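Local coordinates for protein HRI1 (Saccharomyces cerevisiae, PDB 3RBY) that is of unknown function and non-essential, but interacts with the protein kinase HRR25 and may interact with SEC72, at residues Ser48-Trp53 with Leu209-Glu214; Val108-Ala113 with Glu128-Val133; Asn216-Ser221 with Leu236-Ile241. All blocks are in the same frame, centred on the assembly; numbering follows the deposited sequence.

Contact 1: residues Ser48-Trp53 with Leu209-Glu214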
ATOM      1  N   SER A  48      17.999 -21.221  -1.700  1.00 48.12           N
ATOM      2  CA  SER A  48      19.020 -21.376  -0.663  1.00 48.70           C
ATOM      3  C   SER A  48      19.132 -20.112   0.200  1.00 46.59           C
ATOM      4  O   SER A  48      19.359 -20.204   1.410  1.00 48.95           O
ATOM      5  CB  SER A  48      20.379 -21.759  -1.265  1.00 48.01           C
ATOM      6  OG  SER A  48      20.969 -20.670  -1.958  1.00 50.47           O
ATOM      7  N   PHE A  49      18.952 -18.947  -0.422  1.00 42.39           N
ATOM      8  CA  PHE A  49      18.943 -17.665   0.298  1.00 43.93           C
ATOM      9  C   PHE A  49      17.799 -16.785  -0.200  1.00 41.47           C
ATOM     10  O   PHE A  49      18.017 -15.888  -1.022  1.00 40.86           O
ATOM     11  CB  PHE A  49      20.263 -16.935   0.067  1.00 46.03           C
ATOM     12  CG  PHE A  49      20.434 -15.715   0.919  1.00 41.71           C
ATOM     13  CD1 PHE A  49      20.499 -15.834   2.298  1.00 40.58           C
ATOM     14  CD2 PHE A  49      20.539 -14.454   0.344  1.00 42.12           C
ATOM     15  CE1 PHE A  49      20.654 -14.714   3.099  1.00 42.10           C
ATOM     16  CE2 PHE A  49      20.704 -13.326   1.134  1.00 44.87           C
ATOM     17  CZ  PHE A  49      20.761 -13.453   2.517  1.00 41.94           C
ATOM     18  N   PRO A  50      16.592 -17.097   0.265  1.00 40.33           N
ATOM     19  CA  PRO A  50      15.356 -16.485  -0.235  1.00 37.83           C
ATOM     20  C   PRO A  50      15.172 -15.048   0.227  1.00 40.84           C
ATOM     21  O   PRO A  50      14.146 -14.709   0.814  1.00 38.72           O
ATOM     22  CB  PRO A  50      14.264 -17.371   0.369  1.00 37.62           C
ATOM     23  CG  PRO A  50      14.869 -17.904   1.617  1.00 38.07           C
ATOM     24  CD  PRO A  50      16.329 -18.094   1.319  1.00 41.25           C
ATOM     25  N   PHE A  51      16.166 -14.213  -0.047  1.00 38.56           N
ATOM     26  CA  PHE A  51      16.079 -12.790   0.268  1.00 39.45           C
ATOM     27  C   PHE A  51      16.701 -11.977  -0.843  1.00 37.98           C
ATOM     28  O   PHE A  51      17.776 -12.336  -1.350  1.00 40.85           O
ATOM     29  CB  PHE A  51      16.855 -12.480   1.546  1.00 37.34           C
ATOM     30  CG  PHE A  51      16.392 -13.257   2.738  1.00 36.43           C
ATOM     31  CD1 PHE A  51      17.001 -14.459   3.089  1.00 35.44           C
ATOM     32  CD2 PHE A  51      15.354 -12.783   3.518  1.00 31.65           C
ATOM     33  CE1 PHE A  51      16.572 -15.170   4.200  1.00 36.20           C
ATOM     34  CE2 PHE A  51      14.923 -13.486   4.629  1.00 34.98           C
ATOM     35  CZ  PHE A  51      15.526 -14.686   4.971  1.00 36.53           C
ATOM     36  N   GLU A  52      16.058 -10.871  -1.197  1.00 33.49           N
ATOM     37  CA  GLU A  52      16.601  -9.957  -2.187  1.00 35.95           C
ATOM     38  C   GLU A  52      17.751  -9.241  -1.490  1.00 40.69           C
ATOM     39  O   GLU A  52      18.771  -8.928  -2.104  1.00 41.79           O
ATOM     40  CB  GLU A  52      15.496  -9.071  -2.760  1.00 37.75           C
ATOM     41  CG  GLU A  52      15.994  -7.778  -3.382  1.00 42.83           C
ATOM     42  CD  GLU A  52      14.862  -6.848  -3.772  1.00 45.28           C
ATOM     43  OE1 GLU A  52      14.614  -5.871  -3.036  1.00 44.93           O
ATOM     44  OE2 GLU A  52      14.220  -7.095  -4.814  1.00 48.23           O
ATOM     45  N   TRP A  53      17.574  -8.990  -0.196  1.00 37.79           N
ATOM     46  CA  TRP A  53      18.583  -8.317   0.613  1.00 37.69           C
ATOM     47  C   TRP A  53      18.126  -8.216   2.067  1.00 40.91           C
ATOM     48  O   TRP A  53      16.977  -8.513   2.388  1.00 41.45           O
ATOM     49  CB  TRP A  53      18.773  -6.918   0.025  1.00 40.10           C
ATOM     50  CG  TRP A  53      19.952  -6.186   0.587  1.00 41.60           C
ATOM     51  CD1 TRP A  53      21.110  -6.735   1.056  1.00 40.01           C
ATOM     52  CD2 TRP A  53      20.090  -4.768   0.741  1.00 38.35           C
ATOM     53  NE1 TRP A  53      21.960  -5.749   1.491  1.00 39.27           N
ATOM     54  CE2 TRP A  53      21.357  -4.532   1.308  1.00 40.70           C
ATOM     55  CE3 TRP A  53      19.265  -3.676   0.454  1.00 36.62           C
ATOM     56  CZ2 TRP A  53      21.819  -3.249   1.595  1.00 41.27           C
ATOM     57  CZ3 TRP A  53      19.726  -2.405   0.738  1.00 43.04           C
ATOM     58  CH2 TRP A  53      20.990  -2.202   1.303  1.00 43.44           C
ATOM     59  N   LEU A 209       8.467 -16.116   8.994  1.00 42.77           N
ATOM     60  CA  LEU A 209       9.705 -16.384   8.296  1.00 40.08           C
ATOM     61  C   LEU A 209      10.756 -16.758   9.339  1.00 44.17           C
ATOM     62  O   LEU A 209      10.740 -16.259  10.476  1.00 43.67           O
ATOM     63  CB  LEU A 209      10.091 -15.155   7.487  1.00 38.08           C
ATOM     64  CG  LEU A 209      11.507 -14.831   7.043  1.00 45.30           C
ATOM     65  CD1 LEU A 209      11.443 -13.480   6.359  1.00 44.27           C
ATOM     66  CD2 LEU A 209      12.465 -14.756   8.220  1.00 39.08           C
ATOM     67  N   SER A 210      11.628 -17.685   8.962  1.00 42.53           N
ATOM     68  CA  SER A 210      12.639 -18.220   9.863  1.00 46.24           C
ATOM     69  C   SER A 210      13.735 -18.884   9.046  1.00 50.91           C
ATOM     70  O   SER A 210      13.532 -19.942   8.451  1.00 51.61           O
ATOM     71  CB  SER A 210      12.017 -19.227  10.832  1.00 45.40           C
ATOM     72  OG  SER A 210      13.017 -19.926  11.551  1.00 52.99           O
ATOM     73  N   TYR A 211      14.897 -18.245   9.018  1.00 46.56           N
ATOM     74  CA  TYR A 211      16.003 -18.687   8.196  1.00 43.35           C
ATOM     75  C   TYR A 211      17.250 -18.883   9.047  1.00 47.46           C
ATOM     76  O   TYR A 211      17.639 -17.986   9.800  1.00 48.53           O
ATOM     77  CB  TYR A 211      16.284 -17.659   7.108  1.00 37.34           C
ATOM     78  CG  TYR A 211      17.410 -18.058   6.197  1.00 41.16           C
ATOM     79  CD1 TYR A 211      18.724 -17.797   6.543  1.00 40.80           C
ATOM     80  CD2 TYR A 211      17.164 -18.708   4.990  1.00 43.74           C
ATOM     81  CE1 TYR A 211      19.768 -18.159   5.718  1.00 43.32           C
ATOM     82  CE2 TYR A 211      18.210 -19.079   4.145  1.00 42.99           C
ATOM     83  CZ  TYR A 211      19.515 -18.803   4.518  1.00 46.51           C
ATOM     84  OH  TYR A 211      20.570 -19.157   3.688  1.00 46.57           O
ATOM     85  N   GLY A 212      17.868 -20.055   8.938  1.00 45.87           N
ATOM     86  CA  GLY A 212      19.128 -20.305   9.620  1.00 44.79           C
ATOM     87  C   GLY A 212      18.993 -21.357  10.706  1.00 46.54           C
ATOM     88  O   GLY A 212      17.889 -21.647  11.186  1.00 46.89           O
ATOM     89  N   LYS A 213      20.115 -21.935  11.117  1.00 44.73           N
ATOM     90  CA  LYS A 213      20.042 -23.056  12.036  1.00 46.87           C
ATOM     91  C   LYS A 213      20.175 -22.671  13.513  1.00 46.90           C
ATOM     92  O   LYS A 213      19.933 -23.507  14.401  1.00 48.96           O
ATOM     93  CB  LYS A 213      21.041 -24.149  11.638  1.00 52.01           C
ATOM     94  CG  LYS A 213      22.391 -23.624  11.179  1.00 63.16           C
ATOM     95  CD  LYS A 213      23.460 -24.688  11.383  1.00 65.78           C
ATOM     96  CE  LYS A 213      24.720 -24.357  10.617  1.00 68.93           C
ATOM     97  NZ  LYS A 213      25.561 -25.580  10.523  1.00 76.74           N
ATOM     98  N   GLU A 214      20.515 -21.411  13.784  1.00 45.15           N
ATOM     99  CA  GLU A 214      20.666 -20.959  15.173  1.00 49.05           C
ATOM    100  C   GLU A 214      19.521 -20.066  15.680  1.00 51.56           C
ATOM    101  O   GLU A 214      19.642 -19.387  16.716  1.00 47.59           O
ATOM    102  CB  GLU A 214      22.002 -20.258  15.344  1.00 48.70           C
ATOM    103  CG  GLU A 214      23.155 -21.033  14.759  1.00 49.48           C
ATOM    104  CD  GLU A 214      24.492 -20.601  15.325  1.00 49.23           C
ATOM    105  OE1 GLU A 214      24.766 -20.860  16.523  1.00 51.01           O
ATOM    106  OE2 GLU A 214      25.260 -19.986  14.569  1.00 47.46           O
TER
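Tyr211 reaches across to Phe51 with its CG anti to the backbone N (chi1 -179°), which sends the phenol out from strand 205-211 with one face to Phe51 and Phe49. Phe51 leans to meet it with CG beside its own backbone N (chi1 -58°), and its outer edge lands on the tyrosine face. The two planes stand 82° apart in an edge-to-face pair whose centroids are separated by 5.3 Å. The touching atom is Phe51 CE1, 3.6 Å from Tyr211 CG, and Phe51 CZ continues the edge to Tyr211 CB. On its other flank, Phe51 CE2 lies 3.9 Å from Leu209 CD1, a branch arriving from the opposite direction.

Phe49 addresses the same face of the tyrosine nearer the hydroxyl, in an offset edge-to-face pair; its CD1 comes within 3.6 Å of Tyr211 OH. Between these two residues in the chain, Pro50 is the centre of an inverse gamma turn, closed by Phe51 N to Phe49 O at 2.7 Å. The turn also brings Pro50 CD to 3.5 Å from Tyr211 CE2. At the far end of the phenol, the hydroxyl donates to the carbonyl of Ser48, with OH to O at 2.8 Å and the oxygen lying at the edge of the ring.

Phe194, on strand 192-199, packs against Phe49, Phe51 and Tyr211 and extends the aromatic cluster into the C-terminal sheet. The contact joins the turn leading into strand 51-57 of the first sheet to strand 205-211, an outermost strand of the second. Chemically it is mostly aromatic and aliphatic, with one directional bond: the hydroxyl pins the phenol's outer end to a backbone oxygen of the turn, while the rings set edge-on to one face probably hinder it from turning.

Contact 2: residues Val108-Ala113 with Glu128-Val133. Unlike the reference sequence in segment 128-133: Met129 (reference Leu).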
ATOM      1  N   VAL A 108       5.573   7.131   1.532  1.00 37.54           N
ATOM      2  CA  VAL A 108       6.858   7.814   1.614  1.00 39.56           C
ATOM      3  C   VAL A 108       7.778   7.360   0.492  1.00 39.98           C
ATOM      4  O   VAL A 108       8.108   6.163   0.384  1.00 38.72           O
ATOM      5  CB  VAL A 108       7.573   7.536   2.953  1.00 38.13           C
ATOM      6  CG1 VAL A 108       8.858   8.379   3.068  1.00 41.40           C
ATOM      7  CG2 VAL A 108       6.645   7.799   4.138  1.00 39.83           C
ATOM      8  N   GLU A 109       8.203   8.308  -0.336  1.00 42.78           N
ATOM      9  CA  GLU A 109       9.124   7.985  -1.425  1.00 41.80           C
ATOM     10  C   GLU A 109      10.578   8.053  -0.942  1.00 43.30           C
ATOM     11  O   GLU A 109      11.048   9.123  -0.512  1.00 39.59           O
ATOM     12  CB  GLU A 109       8.930   8.949  -2.608  1.00 39.75           C
ATOM     13  CG  GLU A 109       9.971   8.764  -3.728  1.00 43.81           C
ATOM     14  CD  GLU A 109       9.954   9.894  -4.747  1.00 49.16           C
ATOM     15  OE1 GLU A 109       9.514   9.652  -5.891  1.00 50.76           O
ATOM     16  OE2 GLU A 109      10.393  11.019  -4.407  1.00 51.57           O
ATOM     17  N   GLU A 110      11.286   6.926  -1.018  1.00 38.91           N
ATOM     18  CA  GLU A 110      12.725   6.916  -0.755  1.00 42.82           C
ATOM     19  C   GLU A 110      13.488   6.924  -2.080  1.00 43.47           C
ATOM     20  O   GLU A 110      13.225   6.099  -2.956  1.00 43.20           O
ATOM     21  CB  GLU A 110      13.142   5.683   0.060  1.00 41.81           C
ATOM     22  CG  GLU A 110      14.654   5.521   0.189  1.00 39.48           C
ATOM     23  CD  GLU A 110      15.073   4.117   0.618  1.00 44.55           C
ATOM     24  OE1 GLU A 110      14.190   3.235   0.781  1.00 42.00           O
ATOM     25  OE2 GLU A 110      16.294   3.890   0.783  1.00 44.87           O
ATOM     26  N   THR A 111      14.433   7.850  -2.223  1.00 44.08           N
ATOM     27  CA  THR A 111      15.260   7.906  -3.425  1.00 43.01           C
ATOM     28  C   THR A 111      16.735   7.978  -3.060  1.00 47.49           C
ATOM     29  O   THR A 111      17.090   8.330  -1.926  1.00 44.58           O
ATOM     30  CB  THR A 111      14.922   9.125  -4.294  1.00 42.98           C
ATOM     31  OG1 THR A 111      15.080  10.324  -3.518  1.00 46.99           O
ATOM     32  CG2 THR A 111      13.500   9.022  -4.799  1.00 42.45           C
ATOM     33  N   GLY A 112      17.585   7.645  -4.028  1.00 48.77           N
ATOM     34  CA  GLY A 112      19.017   7.754  -3.843  1.00 51.31           C
ATOM     35  C   GLY A 112      19.823   7.194  -5.007  1.00 52.76           C
ATOM     36  O   GLY A 112      19.270   6.673  -5.985  1.00 51.80           O
ATOM     37  N   ALA A 113      21.144   7.301  -4.889  1.00 53.37           N
ATOM     38  CA  ALA A 113      22.063   6.719  -5.860  1.00 49.57           C
ATOM     39  C   ALA A 113      22.931   5.666  -5.176  1.00 52.17           C
ATOM     40  O   ALA A 113      23.078   5.661  -3.952  1.00 53.72           O
ATOM     41  CB  ALA A 113      22.932   7.806  -6.486  1.00 56.03           C
ATOM     42  N   GLU A 128      12.229   3.750  -4.002  1.00 41.63           N
ATOM     43  CA  GLU A 128      11.431   2.789  -3.273  1.00 40.61           C
ATOM     44  C   GLU A 128      10.250   3.501  -2.678  1.00 39.33           C
ATOM     45  O   GLU A 128      10.395   4.581  -2.112  1.00 39.20           O
ATOM     46  CB  GLU A 128      12.263   2.126  -2.181  1.00 37.70           C
ATOM     47  CG  GLU A 128      13.135   1.037  -2.738  1.00 41.64           C
ATOM     48  CD  GLU A 128      14.225   0.617  -1.793  1.00 43.69           C
ATOM     49  OE1 GLU A 128      15.271   1.298  -1.784  1.00 50.18           O
ATOM     50  OE2 GLU A 128      14.048  -0.386  -1.067  1.00 41.33           O
ATOM     51  N   MET A 129       9.076   2.895  -2.819  1.00 40.00           N
ATOM     52  CA  MET A 129       7.870   3.449  -2.235  1.00 37.51           C
ATOM     53  C   MET A 129       7.500   2.668  -0.983  1.00 37.23           C
ATOM     54  O   MET A 129       7.502   1.427  -0.988  1.00 37.05           O
ATOM     55  CB  MET A 129       6.740   3.423  -3.253  1.00 39.72           C
ATOM     56  CG  MET A 129       5.986   4.740  -3.376  1.00 50.78           C
ATOM     57  SD  MET A 129       7.078   6.108  -3.775  1.00 44.94           S
ATOM     58  CE  MET A 129       8.023   5.317  -5.038  1.00 47.89           C
ATOM     59  N   TRP A 130       7.178   3.403   0.081  1.00 35.27           N
ATOM     60  CA  TRP A 130       6.921   2.795   1.382  1.00 36.97           C
ATOM     61  C   TRP A 130       5.556   3.128   1.948  1.00 36.18           C
ATOM     62  O   TRP A 130       5.130   4.291   1.944  1.00 34.12           O
ATOM     63  CB  TRP A 130       7.982   3.205   2.418  1.00 34.47           C
ATOM     64  CG  TRP A 130       9.346   2.748   2.064  1.00 34.95           C
ATOM     65  CD1 TRP A 130      10.280   3.441   1.343  1.00 34.16           C
ATOM     66  CD2 TRP A 130       9.940   1.480   2.380  1.00 36.25           C
ATOM     67  NE1 TRP A 130      11.422   2.687   1.204  1.00 34.88           N
ATOM     68  CE2 TRP A 130      11.243   1.479   1.825  1.00 35.39           C
ATOM     69  CE3 TRP A 130       9.504   0.351   3.084  1.00 33.39           C
ATOM     70  CZ2 TRP A 130      12.110   0.393   1.953  1.00 34.70           C
ATOM     71  CZ3 TRP A 130      10.360  -0.725   3.205  1.00 33.63           C
ATOM     72  CH2 TRP A 130      11.653  -0.695   2.649  1.00 36.86           C
ATOM     73  N   GLN A 131       4.912   2.087   2.476  1.00 31.58           N
ATOM     74  CA  GLN A 131       3.628   2.213   3.126  1.00 34.13           C
ATOM     75  C   GLN A 131       3.768   2.066   4.652  1.00 34.48           C
ATOM     76  O   GLN A 131       4.086   0.983   5.154  1.00 33.61           O
ATOM     77  CB  GLN A 131       2.666   1.145   2.600  1.00 32.40           C
ATOM     78  CG  GLN A 131       1.333   1.164   3.335  1.00 31.75           C
ATOM     79  CD  GLN A 131       0.526   2.407   3.008  1.00 37.23           C
ATOM     80  OE1 GLN A 131       0.014   2.540   1.887  1.00 32.25           O
ATOM     81  NE2 GLN A 131       0.417   3.332   3.971  1.00 32.52           N
ATOM     82  N   PRO A 132       3.546   3.162   5.393  1.00 32.57           N
ATOM     83  CA  PRO A 132       3.491   3.040   6.854  1.00 33.81           C
ATOM     84  C   PRO A 132       2.270   2.226   7.223  1.00 35.19           C
ATOM     85  O   PRO A 132       1.170   2.420   6.670  1.00 37.22           O
ATOM     86  CB  PRO A 132       3.310   4.490   7.336  1.00 32.72           C
ATOM     87  CG  PRO A 132       3.760   5.349   6.157  1.00 34.23           C
ATOM     88  CD  PRO A 132       3.408   4.556   4.931  1.00 36.10           C
ATOM     89  N   VAL A 133       2.460   1.343   8.188  1.00 33.77           N
ATOM     90  CA  VAL A 133       1.458   0.370   8.553  1.00 32.66           C
ATOM     91  C   VAL A 133       1.307   0.406  10.092  1.00 33.51           C
ATOM     92  O   VAL A 133       2.189   0.924  10.794  1.00 38.99           O
ATOM     93  CB  VAL A 133       1.892  -0.995   7.934  1.00 35.02           C
ATOM     94  CG1 VAL A 133       2.283  -2.022   8.972  1.00 36.98           C
ATOM     95  CG2 VAL A 133       0.840  -1.518   6.961  1.00 36.43           C
TER
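Two neighbouring strands of a beta hairpin, 108-114 and 124-132, pair antiparallel here within the larger sheet, flanked by strands 96-102 and 4-12. Val108 with Trp130 and Glu110 with Glu128 are hydrogen-bonded pairs; Glu109 with Met129 between them is non-hydrogen-bonded. Glu110 N binds Glu128 O at 2.7 Å, and Val108 N binds Trp130 O at 2.9 Å, each bond returned by its partner.

On the Glu110 face, the glutamate runs extended alongside the indole, CG anti to its backbone N (chi1 172°), and receives Trp130 NE1 on OE1 at 2.9 Å. OE1 uses its anti lone pair and lies somewhat out of the indole plane. Trp100 stacks on Trp130. The Glu128 carboxylate points the same way, its OE1 only 3.4 Å from Glu110 OE1. Across the sheet, Met129 bends its chain to set SD 3.6 Å from Glu109 CB, and Leu10 of the second subunit packs on that methionine, which replaces the leucine of the reference sequence.

Two buried carboxylates this close would be expected to repel, and may raise the proton affinity of one of them; the indole N-H on Glu110 and the salt bridge from Arg37 to Glu128 probably offset that cost.

Contact 3: residues Asn216-Ser221 with Leu236-Ile241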
ATOM      1  N   ASN A 216      16.901 -20.664  17.314  1.00 48.40           N
ATOM      2  CA  ASN A 216      16.516 -20.854  18.725  1.00 51.78           C
ATOM      3  C   ASN A 216      17.415 -20.108  19.723  1.00 49.68           C
ATOM      4  O   ASN A 216      17.199 -20.195  20.941  1.00 48.20           O
ATOM      5  CB  ASN A 216      16.425 -22.345  19.100  1.00 55.01           C
ATOM      6  CG  ASN A 216      17.803 -23.034  19.185  1.00 54.95           C
ATOM      7  OD1 ASN A 216      18.774 -22.603  18.562  1.00 55.66           O
ATOM      8  ND2 ASN A 216      17.871 -24.124  19.946  1.00 55.30           N
ATOM      9  N   LYS A 217      18.427 -19.399  19.215  1.00 43.44           N
ATOM     10  CA  LYS A 217      19.271 -18.559  20.073  1.00 47.35           C
ATOM     11  C   LYS A 217      18.795 -17.100  20.030  1.00 48.05           C
ATOM     12  O   LYS A 217      19.461 -16.207  20.562  1.00 46.43           O
ATOM     13  CB  LYS A 217      20.743 -18.630  19.662  1.00 44.19           C
ATOM     14  CG  LYS A 217      21.469 -19.944  19.959  1.00 44.91           C
ATOM     15  CD  LYS A 217      22.892 -19.874  19.356  1.00 49.72           C
ATOM     16  CE  LYS A 217      23.825 -20.991  19.845  1.00 53.43           C
ATOM     17  NZ  LYS A 217      23.806 -22.198  18.967  1.00 57.34           N
ATOM     18  N   ILE A 218      17.656 -16.870  19.379  1.00 46.66           N
ATOM     19  CA  ILE A 218      17.051 -15.547  19.314  1.00 43.36           C
ATOM     20  C   ILE A 218      15.824 -15.467  20.209  1.00 41.99           C
ATOM     21  O   ILE A 218      14.882 -16.258  20.061  1.00 45.20           O
ATOM     22  CB  ILE A 218      16.634 -15.199  17.896  1.00 39.81           C
ATOM     23  CG1 ILE A 218      17.781 -15.514  16.933  1.00 42.87           C
ATOM     24  CG2 ILE A 218      16.225 -13.750  17.827  1.00 41.19           C
ATOM     25  CD1 ILE A 218      17.587 -14.947  15.540  1.00 42.01           C
ATOM     26  N   PRO A 219      15.823 -14.509  21.145  1.00 39.17           N
ATOM     27  CA  PRO A 219      14.717 -14.411  22.112  1.00 39.95           C
ATOM     28  C   PRO A 219      13.395 -14.135  21.371  1.00 42.37           C
ATOM     29  O   PRO A 219      13.391 -13.394  20.378  1.00 39.48           O
ATOM     30  CB  PRO A 219      15.127 -13.231  23.003  1.00 41.09           C
ATOM     31  CG  PRO A 219      16.632 -13.057  22.767  1.00 40.52           C
ATOM     32  CD  PRO A 219      16.827 -13.444  21.324  1.00 40.11           C
ATOM     33  N   GLN A 220      12.308 -14.748  21.836  1.00 37.54           N
ATOM     34  CA  GLN A 220      11.031 -14.728  21.132  1.00 42.76           C
ATOM     35  C   GLN A 220       9.916 -14.193  22.032  1.00 44.14           C
ATOM     36  O   GLN A 220       8.751 -14.160  21.639  1.00 46.17           O
ATOM     37  CB  GLN A 220      10.663 -16.156  20.653  1.00 42.37           C
ATOM     38  CG  GLN A 220      11.533 -16.713  19.512  1.00 41.32           C
ATOM     39  CD  GLN A 220      11.760 -18.231  19.617  1.00 50.67           C
ATOM     40  OE1 GLN A 220      10.863 -18.993  20.028  1.00 50.73           O
ATOM     41  NE2 GLN A 220      12.965 -18.672  19.241  1.00 46.23           N
ATOM     42  N   SER A 221      10.273 -13.799  23.249  1.00 39.72           N
ATOM     43  CA  SER A 221       9.305 -13.266  24.203  1.00 42.42           C
ATOM     44  C   SER A 221       9.921 -12.064  24.910  1.00 44.92           C
ATOM     45  O   SER A 221      11.084 -12.113  25.331  1.00 44.54           O
ATOM     46  CB  SER A 221       8.923 -14.333  25.235  1.00 43.17           C
ATOM     47  OG  SER A 221       8.229 -13.771  26.342  1.00 47.04           O
ATOM     48  N   LEU A 236      23.260 -18.038  24.267  1.00 50.75           N
ATOM     49  CA  LEU A 236      23.532 -16.725  23.668  1.00 49.61           C
ATOM     50  C   LEU A 236      22.897 -15.583  24.482  1.00 47.11           C
ATOM     51  O   LEU A 236      21.683 -15.576  24.745  1.00 44.46           O
ATOM     52  CB  LEU A 236      23.046 -16.669  22.224  1.00 44.87           C
ATOM     53  CG  LEU A 236      24.069 -16.272  21.151  1.00 49.08           C
ATOM     54  CD1 LEU A 236      23.542 -15.145  20.302  1.00 45.35           C
ATOM     55  CD2 LEU A 236      25.419 -15.892  21.734  1.00 49.98           C
ATOM     56  N   ASN A 237      23.730 -14.627  24.890  1.00 47.77           N
ATOM     57  CA  ASN A 237      23.265 -13.481  25.669  1.00 44.01           C
ATOM     58  C   ASN A 237      22.878 -12.303  24.787  1.00 43.23           C
ATOM     59  O   ASN A 237      23.567 -11.969  23.820  1.00 44.66           O
ATOM     60  CB  ASN A 237      24.321 -13.048  26.676  1.00 47.66           C
ATOM     61  CG  ASN A 237      24.561 -14.092  27.745  1.00 54.97           C
ATOM     62  OD1 ASN A 237      23.802 -15.053  27.867  1.00 52.29           O
ATOM     63  ND2 ASN A 237      25.616 -13.907  28.534  1.00 52.31           N
ATOM     64  N   TRP A 238      21.751 -11.696  25.119  1.00 42.10           N
ATOM     65  CA  TRP A 238      21.340 -10.470  24.476  1.00 41.50           C
ATOM     66  C   TRP A 238      21.106  -9.463  25.568  1.00 41.57           C
ATOM     67  O   TRP A 238      20.714  -9.836  26.677  1.00 41.80           O
ATOM     68  CB  TRP A 238      20.034 -10.670  23.724  1.00 38.27           C
ATOM     69  CG  TRP A 238      20.131 -11.689  22.651  1.00 41.83           C
ATOM     70  CD1 TRP A 238      20.306 -13.042  22.806  1.00 37.23           C
ATOM     71  CD2 TRP A 238      20.055 -11.447  21.245  1.00 37.12           C
ATOM     72  NE1 TRP A 238      20.353 -13.652  21.571  1.00 38.74           N
ATOM     73  CE2 TRP A 238      20.195 -12.698  20.596  1.00 40.81           C
ATOM     74  CE3 TRP A 238      19.883 -10.299  20.469  1.00 36.81           C
ATOM     75  CZ2 TRP A 238      20.160 -12.826  19.202  1.00 37.34           C
ATOM     76  CZ3 TRP A 238      19.858 -10.419  19.087  1.00 36.64           C
ATOM     77  CH2 TRP A 238      19.995 -11.678  18.465  1.00 39.15           C
ATOM     78  N   GLU A 239      21.325  -8.192  25.239  1.00 39.32           N
ATOM     79  CA  GLU A 239      21.010  -7.089  26.134  1.00 40.78           C
ATOM     80  C   GLU A 239      19.810  -6.321  25.577  1.00 33.07           C
ATOM     81  O   GLU A 239      19.756  -6.016  24.378  1.00 37.29           O
ATOM     82  CB  GLU A 239      22.225  -6.156  26.261  1.00 38.11           C
ATOM     83  CG  GLU A 239      22.109  -5.128  27.389  1.00 46.44           C
ATOM     84  CD  GLU A 239      23.138  -3.998  27.277  1.00 53.88           C
ATOM     85  OE1 GLU A 239      22.951  -2.953  27.957  1.00 52.65           O
ATOM     86  OE2 GLU A 239      24.121  -4.150  26.501  1.00 50.71           O
ATOM     87  N   VAL A 240      18.839  -6.029  26.435  1.00 35.59           N
ATOM     88  CA  VAL A 240      17.733  -5.144  26.069  1.00 37.09           C
ATOM     89  C   VAL A 240      18.247  -3.706  26.046  1.00 36.45           C
ATOM     90  O   VAL A 240      18.426  -3.095  27.108  1.00 36.76           O
ATOM     91  CB  VAL A 240      16.598  -5.203  27.104  1.00 36.80           C
ATOM     92  CG1 VAL A 240      15.552  -4.126  26.788  1.00 37.17           C
ATOM     93  CG2 VAL A 240      15.967  -6.599  27.151  1.00 31.63           C
ATOM     94  N   ILE A 241      18.489  -3.154  24.862  1.00 34.90           N
ATOM     95  CA  ILE A 241      19.053  -1.794  24.790  1.00 34.41           C
ATOM     96  C   ILE A 241      17.982  -0.715  24.628  1.00 33.24           C
ATOM     97  O   ILE A 241      18.275   0.493  24.606  1.00 35.41           O
ATOM     98  CB  ILE A 241      20.089  -1.676  23.664  1.00 29.29           C
ATOM     99  CG1 ILE A 241      19.394  -1.829  22.299  1.00 32.45           C
ATOM    100  CG2 ILE A 241      21.185  -2.720  23.847  1.00 32.09           C
ATOM    101  CD1 ILE A 241      20.302  -1.568  21.074  1.00 31.25           C
TER
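Trp238, on strand 236-244 of the C-terminal antiparallel sheet, packs against Lys217-Pro219 of the loop after strand 205-211 through a CH-pi contact with Pro219 and one indole hydrogen bond. Its CB points toward the loop, and with CG beside the backbone N (chi1 -61°) the indole slides under the proline. CG and CD1 meet Pro219 CG, the latter at 3.7 Å. NE1 also sits by Pro219 CD, and its N-H donates to Lys217 O at 2.9 Å; the bond is bent to 138° at the hydrogen, partly because the oxygen lies out of the ring plane. Next along, CE2 lies 3.5 Å below Pro219 CD. CZ2, on the benzo ring, reaches Ile218, 4.2 Å from its CG1. Val170 and Leu181, from strands 166-173 and 176-183, also pack against the indole.

Replacing this tryptophan with an alanine would probably leave Lys217 O without its indole donor and open a gap beneath Pro219, freeing the loop to shift.

Leu236, two residues earlier, adds a smaller aliphatic touch, its CB 4.0 Å from Lys217 CB. The lysine then carries its amine away to a salt bridge with Glu214. Over the indole, Pro219 CD stands 3.5 Å from the centroid of the Trp238 five-membered ring, just 12° off the ring normal.

Along the chain, the hairpin of contact 2 falls between the two segments of contact 1, and contact 3 follows, its loop starting soon after 209-214. Contacts 1 and 2 share the ten-stranded N-terminal sheet, with centres about 24 Å apart, while contacts 1 and 3 both reach the seven-stranded C-terminal sheet, with centres about 18 Å apart. Contacts 2 and 3 lie on opposite sides of the chain's centre, about 30 Å between their centres. They differ in kind: contact 2 pairs strands inside one sheet, contact 3 packs a loop on a strand of the other, and contact 1 bridges the two sheets, bringing together parts far apart in sequence.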